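Local coordinates for protein NDP-rhamnosyltransferase (Saccharopolyspora spinosa, PDB 3TSA) that belongs to the GT-B glycosyltransferases, whose two Rossmann-like domains face each other across a cleft, at residues Gly77-Glu82 with Ala149-Asp154; Val311-Phe316 with Asp320-Leu325. All coordinates share one frame; numbering follows the deposited sequence.

How the contacts relate
Contact 2 (311-316 with 320-325) is core: its touching residues are buried, it lies about 12 Å from the centre of the chain, and it joins strand 309-311 to helix 318-327 mainly through aliphatic groups. Contact 1 (77-82 with 149-154) lies farther out, about 19 Å from that centre, and is only partly buried; there one arginine does most of the touching, at the starts of helices 82-113 and 151-166. The two belong to different halves of the protein, N-terminal and C-terminal, with centres 16 Å apart. Even so, they meet where Arg323 NH2 probably donates a hydrogen bond to Gly77 O (2.9 Å), linking the two halves through polar surface rather than core.

Contact 1 of 2, residues Gly77-Glu82 with Ala149-Asp154; sequences GQRDTE and AGPFSD
Arg79 lies across Gly150 and Pro151 and accounts for its segment's whole share of the 141 Å² buried here. The close part has two portions. Nearer the backbone, the aliphatic shaft packs on proline, with Arg79 CG 4.2 Å from Pro151 CG. Farther out, a bend at chi3 (-63°) turns the chain so that the edge of the guanidinium faces the loop ahead of helix 151-166. Arg79 NH1 stands 4.2 Å from Ala149 CB and, nearly in the guanidinium plane, 3.1 Å from Gly150 N. That last pair is two donors and no hydrogen bond; because the angle at Gly150 N between Ala149 C and Gly150 CA is only about 91°, so short an approach is doubtful. The charge of NH1 is met instead by a salt bridge to Asp190, which Ala149 also touches.

The loose side is the type I turn from Gln78 to Thr81, where Gln78 and Asp80 are exposed and no hydrogen bond is made to 149-154. Gln78 O accepts both from Thr81 N at 3.1 Å and from Thr81 OG1 at 2.8 Å, the hydroxyl approaching in the carbonyl plane with a C=O...O angle of 150°. Thr81 OG1 also accepts a hydrogen bond from Gly84 N, making Thr81 the N-cap of helix 82-113.

Gly150 is at the N-cap position of helix 151-166, without a side chain to cap it. Trp88 of helix 82-113 touches both Arg79 and Pro151, so the arginine fits at the starts of two helices, the second following strand 138-141 of the N-terminal parallel sheet.

Contact 2 of 2, residues Val311-Phe316 with Asp320-Leu325; sequences VLPQYF and DYARNL
Val311 and Ala322 meet at the centre of an apolar group, their CA atoms being the nearest pair across the segments at 5.7 Å. With CG1 anti to its backbone N (chi1 -168°), Val311 sets one methyl on the alanine and swings the other toward the next helical turn: Val311 CG1 is 3.6 Å from Ala322 CB, whereas Val311 CG2 reaches Leu325 CD2 at 3.9 Å. Pro313, two residues on from Val311, adds its ring, Pro313 CG lying 3.9 Å from the same Ala322 CB. The methyl of Ala322 is thus held by the valine and the proline together. Tyr321 touches more lightly and obliquely, its CE2 4.4 Å from Val311 CG2, while its hydroxyl is hydrogen-bonded to Gln309 and Thr303.

The polar link across the segments runs through one water. It donates to Phe316 O at 2.6 Å and to Asp320 OD2 at 2.7 Å, and it accepts from Asp320 N, tying the loop to the first turn of helix 318-327.

Charge is paired within the helix. Arg323 folds back toward the residue three positions earlier, and its NH2 forms a salt bridge with Asp320 OD1; the hydrogen bond in it is weak, with an N-H...O angle of 126°. The same NH2 also reaches Gly77 of the N-terminal half.

Strand 309-311, helix 318-327 and strand 331-333 form a beta-alpha-beta crossover of the C-terminal sheet. In this contact the loop and helix meet through apolar side chains, with no direct hydrogen bond. The direct join is therefore apolar, and the polar join between Phe316 and Asp320 depends on a bridging water, which serves both backbones and is itself held by the Asp320 carboxylate.

Contact 1 of 2, residues Gly77-Glu82 with Ala149-Asp154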
loop_
_atom_site.group_PDB
_atom_site.type_symbol
_atom_site.label_atom_id
_atom_site.label_comp_id
_atom_site.label_asym_id
_atom_site.label_seq_id
_atom_site.Cartn_x
_atom_site.Cartn_y
_atom_site.Cartn_z
ATOM N N GLY A 77 -21.227 -3.398 25.832
ATOM C CA GLY A 77 -22.410 -3.518 25.006
ATOM C C GLY A 77 -23.711 -3.224 25.744
ATOM O O GLY A 77 -24.823 -3.590 25.317
ATOM N N GLN A 78 -23.588 -2.507 26.853
ATOM C CA GLN A 78 -24.741 -2.182 27.712
ATOM C C GLN A 78 -24.754 -0.677 28.011
ATOM O O GLN A 78 -24.551 -0.288 29.171
ATOM C CB GLN A 78 -24.712 -3.033 29.011
ATOM C CG GLN A 78 -24.735 -4.579 28.648
ATOM C CD GLN A 78 -24.451 -5.457 29.824
ATOM O OE1 GLN A 78 -23.865 -5.013 30.805
ATOM N NE2 GLN A 78 -24.778 -6.747 29.688
ATOM N N ARG A 79 -24.942 0.146 26.960
ATOM C CA ARG A 79 -24.786 1.627 27.084
ATOM C C ARG A 79 -25.921 2.235 27.913
ATOM O O ARG A 79 -25.726 3.321 28.476
ATOM C CB ARG A 79 -24.605 2.288 25.742
ATOM C CG ARG A 79 -23.159 2.158 25.296
ATOM C CD ARG A 79 -22.923 2.773 23.898
ATOM N NE ARG A 79 -23.684 2.107 22.848
ATOM C CZ ARG A 79 -24.441 2.752 21.946
ATOM N NH1 ARG A 79 -24.555 4.111 21.938
ATOM N NH2 ARG A 79 -25.120 2.026 21.037
ATOM N N ASP A 80 -27.056 1.508 27.999
ATOM C CA ASP A 80 -28.211 1.930 28.883
ATOM C C ASP A 80 -28.012 1.526 30.352
ATOM O O ASP A 80 -28.946 1.616 31.167
ATOM C CB ASP A 80 -29.484 1.247 28.448
ATOM C CG ASP A 80 -29.840 1.483 26.995
ATOM O OD1 ASP A 80 -29.643 2.621 26.475
ATOM O OD2 ASP A 80 -30.399 0.522 26.384
ATOM N N THR A 81 -26.829 1.118 30.743
ATOM C CA THR A 81 -26.558 0.878 32.133
ATOM C C THR A 81 -25.535 1.862 32.640
ATOM O O THR A 81 -24.818 2.496 31.842
ATOM C CB THR A 81 -26.059 -0.553 32.434
ATOM O OG1 THR A 81 -24.704 -0.725 31.961
ATOM C CG2 THR A 81 -27.028 -1.616 31.903
ATOM N N GLU A 82 -25.426 1.967 33.971
ATOM C CA GLU A 82 -24.424 2.835 34.582
ATOM C C GLU A 82 -22.990 2.406 34.323
ATOM O O GLU A 82 -22.096 3.273 34.090
ATOM C CB GLU A 82 -24.683 2.927 36.088
ATOM C CG GLU A 82 -23.418 3.192 36.910
ATOM C CD GLU A 82 -23.047 4.670 36.943
ATOM O OE1 GLU A 82 -23.952 5.537 36.759
ATOM O OE2 GLU A 82 -21.841 4.965 37.172
ATOM N N ALA A 149 -22.483 6.957 20.029
ATOM C CA ALA A 149 -23.626 7.875 20.351
ATOM C C ALA A 149 -23.994 7.924 21.807
ATOM O O ALA A 149 -24.609 8.909 22.319
ATOM C CB ALA A 149 -24.847 7.554 19.575
ATOM N N GLY A 150 -23.761 7.008 22.668
ATOM C CA GLY A 150 -24.453 7.890 23.838
ATOM C C GLY A 150 -23.531 8.699 24.756
ATOM O O GLY A 150 -23.151 9.900 24.563
ATOM N N PRO A 151 -23.106 8.005 25.752
ATOM C CA PRO A 151 -22.093 8.370 26.732
ATOM C C PRO A 151 -20.802 8.906 26.130
ATOM O O PRO A 151 -20.330 9.960 26.570
ATOM C CB PRO A 151 -21.870 7.089 27.532
ATOM C CG PRO A 151 -22.709 6.047 26.852
ATOM C CD PRO A 151 -23.719 6.698 26.009
ATOM N N PHE A 152 -20.265 8.263 25.093
ATOM C CA PHE A 152 -18.988 8.729 24.505
ATOM C C PHE A 152 -19.163 10.115 23.856
ATOM O O PHE A 152 -18.394 11.052 24.141
ATOM C CB PHE A 152 -18.399 7.691 23.508
ATOM C CG PHE A 152 -17.116 8.160 22.829
ATOM C CD1 PHE A 152 -17.195 9.055 21.744
ATOM C CD2 PHE A 152 -15.858 7.720 23.266
ATOM C CE1 PHE A 152 -16.044 9.512 21.091
ATOM C CE2 PHE A 152 -14.679 8.193 22.617
ATOM C CZ PHE A 152 -14.793 9.073 21.534
ATOM N N SER A 153 -20.145 10.263 22.998
ATOM C CA SER A 153 -20.248 11.492 22.263
ATOM C C SER A 153 -20.643 12.638 23.223
ATOM O O SER A 153 -20.141 13.790 23.077
ATOM C CB SER A 153 -21.284 11.296 21.188
ATOM O OG SER A 153 -21.614 12.550 20.662
ATOM N N ASP A 154 -21.456 12.323 24.226
ATOM C CA ASP A 154 -21.851 13.357 25.206
ATOM C C ASP A 154 -20.664 13.839 26.021
ATOM O O ASP A 154 -20.589 15.055 26.324
ATOM C CB ASP A 154 -22.898 12.793 26.160
ATOM C CG ASP A 154 -24.314 12.829 25.556
ATOM O OD1 ASP A 154 -24.529 13.375 24.434
ATOM O OD2 ASP A 154 -25.214 12.256 26.195
#

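Contact 2 of 2, residues Val311-Phe316 with Asp320-Leu325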
loop_
_atom_site.group_PDB
_atom_site.type_symbol
_atom_site.label_atom_id
_atom_site.label_comp_id
_atom_site.label_asym_id
_atom_site.label_seq_id
_atom_site.Cartn_x
_atom_site.Cartn_y
_atom_site.Cartn_z
ATOM N N VAL A 311 -18.529 -15.720 17.532
ATOM C CA VAL A 311 -17.932 -14.467 17.958
ATOM C C VAL A 311 -17.821 -14.492 19.479
ATOM O O VAL A 311 -18.776 -14.848 20.153
ATOM C CB VAL A 311 -18.770 -13.251 17.541
ATOM C CG1 VAL A 311 -17.924 -11.969 17.769
ATOM C CG2 VAL A 311 -19.121 -13.312 16.001
ATOM N N LEU A 312 -16.622 -14.241 19.965
ATOM C CA LEU A 312 -16.413 -14.136 21.439
ATOM C C LEU A 312 -16.071 -12.719 21.751
ATOM O O LEU A 312 -14.923 -12.336 21.956
ATOM C CB LEU A 312 -15.278 -15.078 21.823
ATOM C CG LEU A 312 -15.348 -16.626 21.655
ATOM C CD1 LEU A 312 -15.498 -17.073 20.287
ATOM C CD2 LEU A 312 -13.961 -17.111 22.120
ATOM N N PRO A 313 -17.098 -11.839 21.866
ATOM C CA PRO A 313 -16.769 -10.430 22.051
ATOM C C PRO A 313 -16.084 -10.135 23.408
ATOM O O PRO A 313 -16.333 -10.873 24.386
ATOM C CB PRO A 313 -18.176 -9.771 22.047
ATOM C CG PRO A 313 -19.141 -10.902 22.562
ATOM C CD PRO A 313 -18.544 -12.111 21.864
ATOM N N GLN A 314 -15.261 -9.124 23.397
ATOM C CA GLN A 314 -14.425 -8.758 24.563
ATOM C C GLN A 314 -14.632 -7.324 25.010
ATOM O O GLN A 314 -14.731 -7.034 26.221
ATOM C CB GLN A 314 -12.930 -9.020 24.248
ATOM C CG GLN A 314 -12.625 -10.427 23.756
ATOM C CD GLN A 314 -12.965 -11.517 24.795
ATOM O OE1 GLN A 314 -13.466 -12.578 24.423
ATOM N NE2 GLN A 314 -12.713 -11.233 26.076
ATOM N N TYR A 315 -14.660 -6.388 24.061
ATOM C CA TYR A 315 -14.638 -5.009 24.455
ATOM C C TYR A 315 -15.176 -4.113 23.326
ATOM O O TYR A 315 -15.463 -4.594 22.211
ATOM C CB TYR A 315 -13.228 -4.576 24.903
ATOM C CG TYR A 315 -12.074 -4.733 23.897
ATOM C CD1 TYR A 315 -12.225 -4.616 22.470
ATOM C CD2 TYR A 315 -10.786 -4.917 24.408
ATOM C CE1 TYR A 315 -11.093 -4.731 21.636
ATOM C CE2 TYR A 315 -9.714 -4.976 23.609
ATOM C CZ TYR A 315 -9.856 -4.906 22.242
ATOM O OH TYR A 315 -8.715 -4.980 21.477
ATOM N N PHE A 316 -15.306 -2.821 23.637
ATOM C CA PHE A 316 -15.755 -1.789 22.665
ATOM C C PHE A 316 -17.005 -2.164 21.876
ATOM O O PHE A 316 -18.055 -2.380 22.496
ATOM C CB PHE A 316 -14.573 -1.287 21.841
ATOM C CG PHE A 316 -13.557 -0.598 22.695
ATOM C CD1 PHE A 316 -13.887 0.605 23.368
ATOM C CD2 PHE A 316 -12.334 -1.224 23.004
ATOM C CE1 PHE A 316 -12.965 1.236 24.277
ATOM C CE2 PHE A 316 -11.401 -0.614 23.924
ATOM C CZ PHE A 316 -11.735 0.634 24.544
ATOM N N ASP A 320 -22.005 -5.510 20.344
ATOM C CA ASP A 320 -22.981 -5.108 19.335
ATOM C C ASP A 320 -22.822 -5.884 18.055
ATOM O O ASP A 320 -23.814 -6.449 17.576
ATOM C CB ASP A 320 -22.827 -3.593 19.091
ATOM C CG ASP A 320 -23.334 -2.803 20.296
ATOM O OD1 ASP A 320 -24.586 -2.709 20.399
ATOM O OD2 ASP A 320 -22.534 -2.329 21.087
ATOM N N TYR A 321 -21.593 -5.962 17.516
ATOM C CA TYR A 321 -21.434 -6.722 16.275
ATOM C C TYR A 321 -21.844 -8.171 16.504
ATOM O O TYR A 321 -22.555 -8.746 15.704
ATOM C CB TYR A 321 -19.985 -6.738 15.831
ATOM C CG TYR A 321 -19.788 -7.565 14.642
ATOM C CD1 TYR A 321 -20.144 -7.080 13.392
ATOM C CD2 TYR A 321 -19.224 -8.840 14.747
ATOM C CE1 TYR A 321 -19.978 -7.897 12.213
ATOM C CE2 TYR A 321 -19.044 -9.665 13.619
ATOM C CZ TYR A 321 -19.429 -9.174 12.372
ATOM O OH TYR A 321 -19.248 -9.903 11.225
ATOM N N ALA A 322 -21.394 -8.764 17.608
ATOM C CA ALA A 322 -21.702 -10.176 17.841
ATOM C C ALA A 322 -23.233 -10.460 17.914
ATOM O O ALA A 322 -23.695 -11.435 17.311
ATOM C CB ALA A 322 -20.981 -10.711 19.119
ATOM N N ARG A 323 -23.963 -9.645 18.683
ATOM C CA ARG A 323 -25.380 -9.769 18.840
ATOM C C ARG A 323 -26.092 -9.559 17.481
ATOM O O ARG A 323 -27.045 -10.321 17.148
ATOM C CB ARG A 323 -25.945 -8.766 19.883
ATOM C CG ARG A 323 -25.660 -9.121 21.327
ATOM C CD ARG A 323 -26.539 -8.207 22.235
ATOM N NE ARG A 323 -26.284 -6.747 22.034
ATOM C CZ ARG A 323 -25.548 -6.054 22.910
ATOM N NH1 ARG A 323 -24.977 -6.697 23.906
ATOM N NH2 ARG A 323 -25.356 -4.770 22.746
ATOM N N ASN A 324 -25.579 -8.621 16.718
ATOM C CA ASN A 324 -26.344 -8.280 15.526
ATOM C C ASN A 324 -26.068 -9.286 14.441
ATOM O O ASN A 324 -26.989 -9.683 13.702
ATOM C CB ASN A 324 -25.992 -6.865 15.063
ATOM C CG ASN A 324 -26.454 -5.782 16.107
ATOM O OD1 ASN A 324 -27.146 -6.072 17.130
ATOM N ND2 ASN A 324 -25.950 -4.573 15.889
ATOM N N LEU A 325 -24.837 -9.786 14.390
ATOM C CA LEU A 325 -24.506 -10.877 13.466
ATOM C C LEU A 325 -25.361 -12.138 13.743
ATOM O O LEU A 325 -25.889 -12.773 12.844
ATOM C CB LEU A 325 -23.032 -11.254 13.648
ATOM C CG LEU A 325 -22.634 -12.331 12.589
ATOM C CD1 LEU A 325 -22.417 -11.707 11.272
ATOM C CD2 LEU A 325 -21.406 -13.085 12.909
HETATM O O HOH W 1 -20.339 -3.626 22.008
#